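Local coordinates for protein beta-lactamase Rm3 (Uncultured bacterium, PDB 5IQK) that hydrolyses beta-lactam antibiotics as a zinc-dependent subclass B3 metallo-beta-lactamase, a type of enzyme that confers antibiotic resistance, at residues 73-78 / 84-89; 106-111 / 129-134. One frame throughout, in Å; residues are numbered along the deposited sequence.

Contact 1 of 2, residues 73-78 / 84-89. With ZN (zinc ion), chain C.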
loop_
_atom_site.group_PDB
_atom_site.type_symbol
_atom_site.label_atom_id
_atom_site.label_comp_id
_atom_site.label_asym_id
_atom_site.label_seq_id
_atom_site.Cartn_x
_atom_site.Cartn_y
_atom_site.Cartn_z
ATOM N N ILE A 73 -8.244 8.563 -4.359
ATOM C CA ILE A 73 -7.871 7.281 -3.771
ATOM C C ILE A 73 -6.680 6.711 -4.540
ATOM O O ILE A 73 -6.712 6.659 -5.772
ATOM C CB ILE A 73 -9.032 6.274 -3.818
ATOM C CG1 ILE A 73 -10.257 6.842 -3.094
ATOM C CG2 ILE A 73 -8.596 4.921 -3.249
ATOM C CD1 ILE A 73 -11.503 6.008 -3.269
ATOM N N LEU A 74 -5.635 6.318 -3.819
ATOM C CA LEU A 74 -4.430 5.766 -4.435
ATOM C C LEU A 74 -4.316 4.270 -4.180
ATOM O O LEU A 74 -4.714 3.779 -3.136
ATOM C CB LEU A 74 -3.182 6.458 -3.907
ATOM C CG LEU A 74 -3.286 7.990 -3.959
ATOM C CD1 LEU A 74 -2.035 8.629 -3.389
ATOM C CD2 LEU A 74 -3.563 8.481 -5.370
ATOM N N ASN A 75 -3.761 3.558 -5.152
ATOM C CA ASN A 75 -3.547 2.125 -5.036
ATOM C C ASN A 75 -2.054 1.796 -4.982
ATOM O O ASN A 75 -1.237 2.488 -5.595
ATOM C CB ASN A 75 -4.209 1.399 -6.212
ATOM C CG ASN A 75 -3.870 -0.083 -6.252
ATOM O OD1 ASN A 75 -3.223 -0.560 -7.190
ATOM N ND2 ASN A 75 -4.276 -0.811 -5.220
ATOM N N SER A 76 -1.701 0.754 -4.239
ATOM C CA SER A 76 -0.335 0.252 -4.228
ATOM C C SER A 76 -0.178 -0.836 -5.299
ATOM O O SER A 76 0.587 -0.675 -6.251
ATOM C CB SER A 76 0.032 -0.295 -2.851
ATOM O OG SER A 76 -0.904 -1.277 -2.446
ATOM N N HIS A 77 -0.919 -1.933 -5.159
ATOM C CA HIS A 77 -0.953 -2.935 -6.240
ATOM C C HIS A 77 -2.296 -3.666 -6.307
ATOM O O HIS A 77 -3.145 -3.526 -5.422
ATOM C CB HIS A 77 0.216 -3.931 -6.124
ATOM C CG HIS A 77 0.179 -4.842 -4.927
ATOM N ND1 HIS A 77 0.586 -4.439 -3.672
ATOM C CD2 HIS A 77 -0.109 -6.166 -4.816
ATOM C CE1 HIS A 77 0.498 -5.457 -2.830
ATOM N NE2 HIS A 77 0.076 -6.513 -3.496
ATOM N N GLY A 78 -2.466 -4.459 -7.362
ATOM C CA GLY A 78 -3.770 -4.959 -7.765
ATOM C C GLY A 78 -4.287 -6.219 -7.092
ATOM O O GLY A 78 -5.336 -6.739 -7.465
ATOM N N GLY A 84 -9.412 -4.832 -3.294
ATOM C CA GLY A 84 -10.747 -5.391 -3.151
ATOM C C GLY A 84 -11.799 -4.435 -2.607
ATOM O O GLY A 84 -12.981 -4.522 -2.956
ATOM N N GLY A 85 -11.382 -3.521 -1.739
ATOM C CA GLY A 85 -12.318 -2.584 -1.136
ATOM C C GLY A 85 -12.490 -1.312 -1.954
ATOM O O GLY A 85 -13.290 -0.445 -1.608
ATOM N N LEU A 86 -11.742 -1.197 -3.049
ATOM C CA LEU A 86 -11.704 0.061 -3.803
ATOM C C LEU A 86 -13.023 0.463 -4.466
ATOM O O LEU A 86 -13.372 1.638 -4.461
ATOM C CB LEU A 86 -10.626 -0.001 -4.872
ATOM C CG LEU A 86 -9.198 0.014 -4.355
ATOM C CD1 LEU A 86 -8.231 -0.084 -5.543
ATOM C CD2 LEU A 86 -8.971 1.288 -3.553
ATOM N N ALA A 87 -13.754 -0.491 -5.035
ATOM C CA ALA A 87 -15.030 -0.163 -5.678
ATOM C C ALA A 87 -16.005 0.507 -4.706
ATOM O O ALA A 87 -16.690 1.481 -5.062
ATOM C CB ALA A 87 -15.661 -1.407 -6.273
ATOM N N GLU A 88 -16.069 -0.007 -3.482
ATOM C CA GLU A 88 -16.988 0.550 -2.482
ATOM C C GLU A 88 -16.537 1.928 -2.013
ATOM O O GLU A 88 -17.354 2.836 -1.850
ATOM C CB GLU A 88 -17.122 -0.395 -1.280
ATOM C CG GLU A 88 -18.036 0.146 -0.176
ATOM C CD GLU A 88 -18.462 -0.922 0.828
ATOM O OE1 GLU A 88 -18.006 -2.080 0.708
ATOM O OE2 GLU A 88 -19.258 -0.598 1.739
ATOM N N LEU A 89 -15.236 2.082 -1.785
ATOM C CA LEU A 89 -14.696 3.364 -1.361
ATOM C C LEU A 89 -14.938 4.423 -2.432
ATOM O O LEU A 89 -15.310 5.565 -2.121
ATOM C CB LEU A 89 -13.208 3.244 -1.041
ATOM C CG LEU A 89 -12.911 2.372 0.179
ATOM C CD1 LEU A 89 -11.425 2.101 0.299
ATOM C CD2 LEU A 89 -13.461 3.035 1.456
HETATM ZN ZN ZN C . 0.166 -8.511 -2.962
HETATM O O HOH W 1 1.225 -7.906 -0.695
HETATM O O HOH W 2 -0.654 -9.120 -1.362
#

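Contact 2 of 2, residues 106-111 / 129-134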
loop_
_atom_site.group_PDB
_atom_site.type_symbol
_atom_site.label_atom_id
_atom_site.label_comp_id
_atom_site.label_asym_id
_atom_site.label_seq_id
_atom_site.Cartn_x
_atom_site.Cartn_y
_atom_site.Cartn_z
ATOM N N ASP A 106 -5.677 -4.872 -13.576
ATOM C CA ASP A 106 -6.271 -5.740 -12.553
ATOM C C ASP A 106 -7.544 -5.116 -11.975
ATOM O O ASP A 106 -8.579 -5.777 -11.873
ATOM C CB ASP A 106 -5.301 -6.014 -11.395
ATOM C CG ASP A 106 -3.998 -6.643 -11.838
ATOM O OD1 ASP A 106 -3.931 -7.176 -12.962
ATOM O OD2 ASP A 106 -3.035 -6.605 -11.042
ATOM N N LEU A 107 -7.456 -3.842 -11.593
ATOM C CA LEU A 107 -8.581 -3.148 -10.967
ATOM C C LEU A 107 -9.808 -3.123 -11.868
ATOM O O LEU A 107 -10.931 -3.334 -11.402
ATOM C CB LEU A 107 -8.189 -1.718 -10.587
ATOM C CG LEU A 107 -7.574 -1.509 -9.203
ATOM C CD1 LEU A 107 -6.347 -2.399 -8.959
ATOM C CD2 LEU A 107 -7.236 -0.036 -9.028
ATOM N N ALA A 108 -9.584 -2.888 -13.159
ATOM C CA ALA A 108 -10.672 -2.763 -14.120
ATOM C C ALA A 108 -11.443 -4.072 -14.320
ATOM O O ALA A 108 -12.646 -4.054 -14.599
ATOM C CB ALA A 108 -10.135 -2.253 -15.468
ATOM N N SER A 109 -10.768 -5.203 -14.154
ATOM C CA SER A 109 -11.415 -6.490 -14.373
ATOM C C SER A 109 -11.719 -7.201 -13.061
ATOM O O SER A 109 -12.464 -8.178 -13.033
ATOM C CB SER A 109 -10.536 -7.384 -15.250
ATOM O OG SER A 109 -9.311 -7.675 -14.597
ATOM N N GLY A 110 -11.146 -6.697 -11.975
ATOM C CA GLY A 110 -11.323 -7.305 -10.668
ATOM C C GLY A 110 -10.560 -8.618 -10.544
ATOM O O GLY A 110 -10.894 -9.463 -9.713
ATOM N N GLU A 111 -9.526 -8.790 -11.361
ATOM C CA GLU A 111 -8.690 -9.992 -11.275
ATOM C C GLU A 111 -7.358 -9.780 -11.973
ATOM O O GLU A 111 -7.241 -8.967 -12.898
ATOM C CB GLU A 111 -9.393 -11.207 -11.869
ATOM C CG GLU A 111 -9.732 -11.085 -13.330
ATOM C CD GLU A 111 -10.617 -12.218 -13.798
ATOM O OE1 GLU A 111 -10.355 -13.377 -13.402
ATOM O OE2 GLU A 111 -11.578 -11.949 -14.551
ATOM N N LYS A 129 -14.438 1.179 -11.454
ATOM C CA LYS A 129 -15.068 1.772 -12.620
ATOM C C LYS A 129 -14.229 2.894 -13.252
ATOM O O LYS A 129 -13.992 2.896 -14.460
ATOM C CB LYS A 129 -16.461 2.272 -12.203
ATOM C CG LYS A 129 -17.472 2.502 -13.320
ATOM C CD LYS A 129 -18.743 3.163 -12.768
ATOM C CE LYS A 129 -19.909 3.051 -13.743
ATOM N NZ LYS A 129 -21.063 3.931 -13.387
ATOM N N ASP A 130 -13.790 3.846 -12.437
ATOM C CA ASP A 130 -13.155 5.064 -12.950
ATOM C C ASP A 130 -11.751 5.266 -12.394
ATOM O O ASP A 130 -11.557 5.304 -11.177
ATOM C CB ASP A 130 -14.029 6.276 -12.645
ATOM C CG ASP A 130 -15.399 6.167 -13.276
ATOM O OD1 ASP A 130 -15.468 5.960 -14.506
ATOM O OD2 ASP A 130 -16.404 6.273 -12.543
ATOM N N MET A 131 -10.771 5.396 -13.284
ATOM C CA MET A 131 -9.371 5.408 -12.862
ATOM C C MET A 131 -8.477 6.414 -13.579
ATOM O O MET A 131 -8.770 6.842 -14.687
ATOM C CB MET A 131 -8.781 4.016 -13.041
ATOM C CG MET A 131 -9.319 3.008 -12.051
ATOM S SD MET A 131 -8.456 1.466 -12.238
ATOM C CE MET A 131 -9.174 0.851 -13.759
ATOM N N ARG A 132 -7.387 6.788 -12.920
ATOM C CA ARG A 132 -6.345 7.602 -13.541
ATOM C C ARG A 132 -5.022 6.858 -13.462
ATOM O O ARG A 132 -4.683 6.302 -12.430
ATOM C CB ARG A 132 -6.234 8.970 -12.858
ATOM C CG ARG A 132 -7.489 9.811 -12.961
ATOM C CD ARG A 132 -7.880 9.992 -14.421
ATOM N NE ARG A 132 -9.148 10.695 -14.592
ATOM C CZ ARG A 132 -9.267 12.017 -14.646
ATOM N NH1 ARG A 132 -8.190 12.786 -14.539
ATOM N NH2 ARG A 132 -10.459 12.573 -14.811
ATOM N N LEU A 133 -4.261 6.846 -14.547
ATOM C CA LEU A 133 -3.015 6.092 -14.521
ATOM C C LEU A 133 -1.915 6.871 -13.806
ATOM O O LEU A 133 -1.707 8.060 -14.076
ATOM C CB LEU A 133 -2.592 5.737 -15.945
ATOM C CG LEU A 133 -3.597 4.841 -16.665
ATOM C CD1 LEU A 133 -3.098 4.479 -18.057
ATOM C CD2 LEU A 133 -3.858 3.587 -15.856
ATOM N N ALA A 134 -1.220 6.192 -12.900
ATOM C CA ALA A 134 -0.100 6.768 -12.162
ATOM C C ALA A 134 1.209 6.150 -12.639
ATOM O O ALA A 134 1.474 4.973 -12.401
ATOM C CB ALA A 134 -0.270 6.548 -10.669
#

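Contact 1 of 2, residues 73-78 / 84-89
Ile73 overlaps Leu86 through their branch methyls: CG2 of Ile73 meets CD2 of Leu86 at 3.7 Å, the two side chains running past each other in opposite senses. The same isoleucine serves a second leucine. Its CG1 branch lies anti to the carbonyl carbon (chi1 -58°) and extended beyond that, which carries CD1 to 3.9 Å from CB of Leu89, with the two side chains crossing at about a right angle. Leu86 and Leu89 are three residues apart on helix 86-93 and both point their CB toward the strand, whereas Leu74, next along the strand, turns its CB away. This is the alpha/beta layer packing of the metallo-beta-lactamase fold: strand 70-74, bonded through its backbone to strands 42-45 and 96-99, is covered by the helix that follows the HxHxDH zinc motif formed by His77, His79, Asp81 and His82. Past the strand's end an amide takes over: ND2 of Asn75 touches CD1 of Leu86 at 4.0 Å, the two side chains crossing at about a right angle, while its hydrogen bond goes back to its own segment, to O of His77 (2.9 Å, 162°). That oxygen lies close to the amide plane of Asn75, although ND2 itself sits above the carbonyl plane of His77. The bond ties a buried amide to the backbone of a zinc ligand. NE2 of His77 binds the zinc ion at 2.1 Å alongside His79 and His155, while its ND1 is hydrogen-bonded to Asp179, a second-shell carboxylate that would help fix the rotation of the imidazole.

Contact 2 of 2, residues 106-111 / 129-134
The last turn of helix 101-109 faces the start of strand 131-133, with the closest CA pair, Ala108 and Lys129, 6.5 Å apart and no hydrogen bond between the two segments. Side-chain contact comes from Met131 alone on the strand side. Its CG is anti to the carbonyl carbon (chi1 -71°) and the chain stays extended as far as SD, which rests 3.6 Å from CB of Leu107 and 3.7 Å from CD2 of the same leucine. A bend at chi3 (-74°) then swings CE to the neighbouring residue, 3.7 Å from CB of Ala108. One thioether thus spans two successive helix residues, the sulfur on the buried leucine and the methyl on the exposed alanine. Just beyond, Gly110 leaves helical geometry with a positive phi of 72°, where the chain turns out of the helix. The contact joins the helix and second strand of a beta-alpha-beta unit: Leu107 also packs on Val97 and Ala99 of the first strand, 96-99, Met131 touches Ala104 one turn earlier in the helix, and Arg132 pairs through its backbone with Val97 and Ala99, making strand 131-133 the outermost strand at this side of the seven-stranded sheet.

The centres of contacts 1 and 2 lie about 9 Å apart, and the two follow in series, contact 1 closing before contact 2 opens. Both pack a helix on the same mixed sheet: strand 70-74 under helix 86-93, then, across the intervening strand 96-99, strand 131-133 with helix 101-109. Leu107 joins them directly, its CD2 lying 3.6 Å from CD1 of Leu86, so the two helices share one apolar layer. CD1 of Leu107 also reaches CA of Gly78, at 3.8 Å, a glycine that lies between the zinc ligands His77 and His79. Helix packing at the sheet edge is therefore continuous with the residues that lead into the metal site, while contact 2 itself is more peripheral.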